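Local coordinates for protein meta cleavage compound hydrolase (Janthinobacterium, PDB 1J1I) that hydrolyses a carbon-carbon bond of the aromatic ring-cleavage product formed during carbazole degradation, yielding anthranilate, at residues 108-113 / 132-137. Numbering follows the deposited sequence.
Sequences VSIVGN and NALVLM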
ATOM      1  N   VAL A 108      16.485  -0.547 -14.593  1.00 19.42           N
ATOM      2  CA  VAL A 108      15.128  -0.997 -14.885  1.00 20.91           C
ATOM      3  C   VAL A 108      14.422  -1.396 -13.597  1.00 22.08           C
ATOM      4  O   VAL A 108      15.067  -1.755 -12.606  1.00 20.80           O
ATOM      5  CB  VAL A 108      15.119  -2.226 -15.820  1.00 24.46           C
ATOM      6  CG1 VAL A 108      15.795  -1.886 -17.138  1.00 35.81           C
ATOM      7  CG2 VAL A 108      15.811  -3.398 -15.145  1.00 23.63           C
ATOM      8  N   SER A 109      13.095  -1.326 -13.615  1.00 22.31           N
ATOM      9  CA  SER A 109      12.307  -1.720 -12.454  1.00 20.68           C
ATOM     10  C   SER A 109      11.933  -3.176 -12.685  1.00 19.81           C
ATOM     11  O   SER A 109      11.738  -3.590 -13.828  1.00 21.23           O
ATOM     12  CB  SER A 109      11.037  -0.870 -12.347  1.00 21.80           C
ATOM     13  OG  SER A 109      11.351   0.501 -12.190  1.00 21.94           O
ATOM     14  N   ILE A 110      11.845  -3.955 -11.611  1.00 18.38           N
ATOM     15  CA  ILE A 110      11.493  -5.362 -11.743  1.00 19.77           C
ATOM     16  C   ILE A 110      10.278  -5.697 -10.884  1.00 18.71           C
ATOM     17  O   ILE A 110      10.244  -5.387  -9.692  1.00 19.15           O
ATOM     18  CB  ILE A 110      12.666  -6.277 -11.334  1.00 20.99           C
ATOM     19  CG1 ILE A 110      13.894  -5.964 -12.199  1.00 19.41           C
ATOM     20  CG2 ILE A 110      12.248  -7.750 -11.474  1.00 16.62           C
ATOM     21  CD1 ILE A 110      15.129  -6.776 -11.836  1.00 23.46           C
ATOM     22  N   VAL A 111       9.294  -6.333 -11.511  1.00 20.01           N
ATOM     23  CA  VAL A 111       8.049  -6.732 -10.860  1.00 19.81           C
ATOM     24  C   VAL A 111       7.881  -8.238 -11.026  1.00 20.63           C
ATOM     25  O   VAL A 111       7.783  -8.732 -12.152  1.00 22.53           O
ATOM     26  CB  VAL A 111       6.830  -6.037 -11.510  1.00 20.00           C
ATOM     27  CG1 VAL A 111       5.563  -6.388 -10.744  1.00 21.06           C
ATOM     28  CG2 VAL A 111       7.045  -4.517 -11.543  1.00 19.76           C
ATOM     29  N   GLY A 112       7.830  -8.964  -9.913  1.00 20.30           N
ATOM     30  CA  GLY A 112       7.694 -10.405 -10.003  1.00 21.37           C
ATOM     31  C   GLY A 112       6.738 -11.048  -9.022  1.00 23.06           C
ATOM     32  O   GLY A 112       6.606 -10.614  -7.878  1.00 19.28           O
ATOM     33  N   ASN A 113       6.069 -12.096  -9.491  1.00 22.51           N
ATOM     34  CA  ASN A 113       5.122 -12.857  -8.682  1.00 24.85           C
ATOM     35  C   ASN A 113       5.771 -14.183  -8.298  1.00 19.29           C
ATOM     36  O   ASN A 113       6.440 -14.803  -9.121  1.00 20.15           O
ATOM     37  CB  ASN A 113       3.846 -13.116  -9.485  1.00 24.72           C
ATOM     38  CG  ASN A 113       2.897 -14.061  -8.781  1.00 26.40           C
ATOM     39  OD1 ASN A 113       2.948 -15.274  -8.981  1.00 26.80           O
ATOM     40  ND2 ASN A 113       2.028 -13.509  -7.938  1.00 25.17           N
ATOM     41  N   ASN A 132      16.509  -0.326 -10.503  1.00 23.09           N
ATOM     42  CA  ASN A 132      16.041   0.937  -9.938  1.00 26.04           C
ATOM     43  C   ASN A 132      15.000   0.718  -8.828  1.00 28.69           C
ATOM     44  O   ASN A 132      15.007   1.414  -7.815  1.00 27.36           O
ATOM     45  CB  ASN A 132      15.417   1.790 -11.044  1.00 39.18           C
ATOM     46  CG  ASN A 132      14.695   3.003 -10.504  1.00 56.94           C
ATOM     47  OD1 ASN A 132      15.314   3.915  -9.955  1.00 62.79           O
ATOM     48  ND2 ASN A 132      13.372   3.017 -10.649  1.00 62.80           N
ATOM     49  N   ALA A 133      14.102  -0.241  -9.036  1.00 23.60           N
ATOM     50  CA  ALA A 133      13.043  -0.546  -8.068  1.00 22.00           C
ATOM     51  C   ALA A 133      12.622  -2.001  -8.201  1.00 18.92           C
ATOM     52  O   ALA A 133      12.768  -2.602  -9.269  1.00 24.28           O
ATOM     53  CB  ALA A 133      11.835   0.364  -8.294  1.00 20.10           C
ATOM     54  N   LEU A 134      12.091  -2.553  -7.114  1.00 20.58           N
ATOM     55  CA  LEU A 134      11.653  -3.945  -7.074  1.00 19.36           C
ATOM     56  C   LEU A 134      10.258  -4.098  -6.468  1.00 19.05           C
ATOM     57  O   LEU A 134       9.946  -3.489  -5.448  1.00 18.83           O
ATOM     58  CB  LEU A 134      12.633  -4.771  -6.241  1.00 22.89           C
ATOM     59  CG  LEU A 134      12.276  -6.237  -5.971  1.00 21.29           C
ATOM     60  CD1 LEU A 134      12.382  -7.046  -7.258  1.00 19.53           C
ATOM     61  CD2 LEU A 134      13.216  -6.801  -4.915  1.00 22.43           C
ATOM     62  N   VAL A 135       9.428  -4.918  -7.098  1.00 18.35           N
ATOM     63  CA  VAL A 135       8.078  -5.176  -6.596  1.00 18.51           C
ATOM     64  C   VAL A 135       7.960  -6.673  -6.367  1.00 18.92           C
ATOM     65  O   VAL A 135       8.095  -7.457  -7.301  1.00 17.90           O
ATOM     66  CB  VAL A 135       7.000  -4.735  -7.610  1.00 18.72           C
ATOM     67  CG1 VAL A 135       5.603  -5.101  -7.087  1.00 23.08           C
ATOM     68  CG2 VAL A 135       7.103  -3.231  -7.853  1.00 19.19           C
ATOM     69  N   LEU A 136       7.742  -7.065  -5.117  1.00 18.12           N
ATOM     70  CA  LEU A 136       7.612  -8.468  -4.769  1.00 16.53           C
ATOM     71  C   LEU A 136       6.136  -8.714  -4.492  1.00 21.97           C
ATOM     72  O   LEU A 136       5.554  -8.120  -3.588  1.00 24.27           O
ATOM     73  CB  LEU A 136       8.455  -8.781  -3.534  1.00 16.93           C
ATOM     74  CG  LEU A 136       9.947  -8.475  -3.695  1.00 19.30           C
ATOM     75  CD1 LEU A 136      10.627  -8.579  -2.340  1.00 17.78           C
ATOM     76  CD2 LEU A 136      10.577  -9.442  -4.705  1.00 22.06           C
ATOM     77  N   MET A 137       5.537  -9.588  -5.286  1.00 21.10           N
ATOM     78  CA  MET A 137       4.113  -9.871  -5.165  1.00 26.18           C
ATOM     79  C   MET A 137       3.905 -11.341  -4.839  1.00 27.41           C
ATOM     80  O   MET A 137       4.099 -12.203  -5.699  1.00 26.00           O
ATOM     81  CB  MET A 137       3.437  -9.510  -6.491  1.00 22.36           C
ATOM     82  CG  MET A 137       1.925  -9.552  -6.485  1.00 18.99           C
ATOM     83  SD  MET A 137       1.286 -10.333  -7.969  1.00 24.75           S
ATOM     84  CE  MET A 137       2.242  -9.516  -9.283  1.00 24.18           C
TER
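I110 and G112 bond through their backbones to A133, V135 and M137, joining two neighbouring parallel strands of the central sheet of an alpha/beta hydrolase. Strands 108-113 and 131-137 are linked by helix 114-126 in a beta-alpha-beta unit; the axes of 108-113 and 133-137 come within 4.7 Å of each other, at 6°. I110 N donates to A133 O and I110 O accepts from V135 N (2.8 Å); G112 repeats the pattern, its N donating to V135 O and its O accepting from M137 N. At the start of the pair, N132 N reaches V108 O at 2.9 Å, well above the carbonyl plane. CA-H...O contacts add to the ladder, among them L134 CA to I110 O.

Apolar packing occupies both faces. V111 and V135 stand side by side, each with CG1 anti to its backbone N (chi1 -176° and 176°), which matches the methyls like to like: V111 CG1 lies 3.9 Å from V135 CG1, and the two CG2 atoms pair likewise. Helix 268-281 covers this face through F271 and F278. Shortening V111 to an alanine would probably open a gap beside both V135 methyls and loosen the packing against F271. On the reverse face the end of L134 leans toward 108-113, with CD1 4.2 Å from I110 CB.

The polar contact lies at the C-terminal end, beside the probable nucleophile S114, where G112 belongs to a sequence consistent with the nucleophile elbow. N113 ND2 hydrogen-bonds the backbone O of H261, the likely catalytic histidine, tying this strand end to the histidine loop. The side chain of M137, bent at chi2 and chi3, crosses that of N113 and sets its CE 3.9 Å from N113 CB, while N113 ND2 makes a weak hydrogen bond to M137 SD at 3.3 Å.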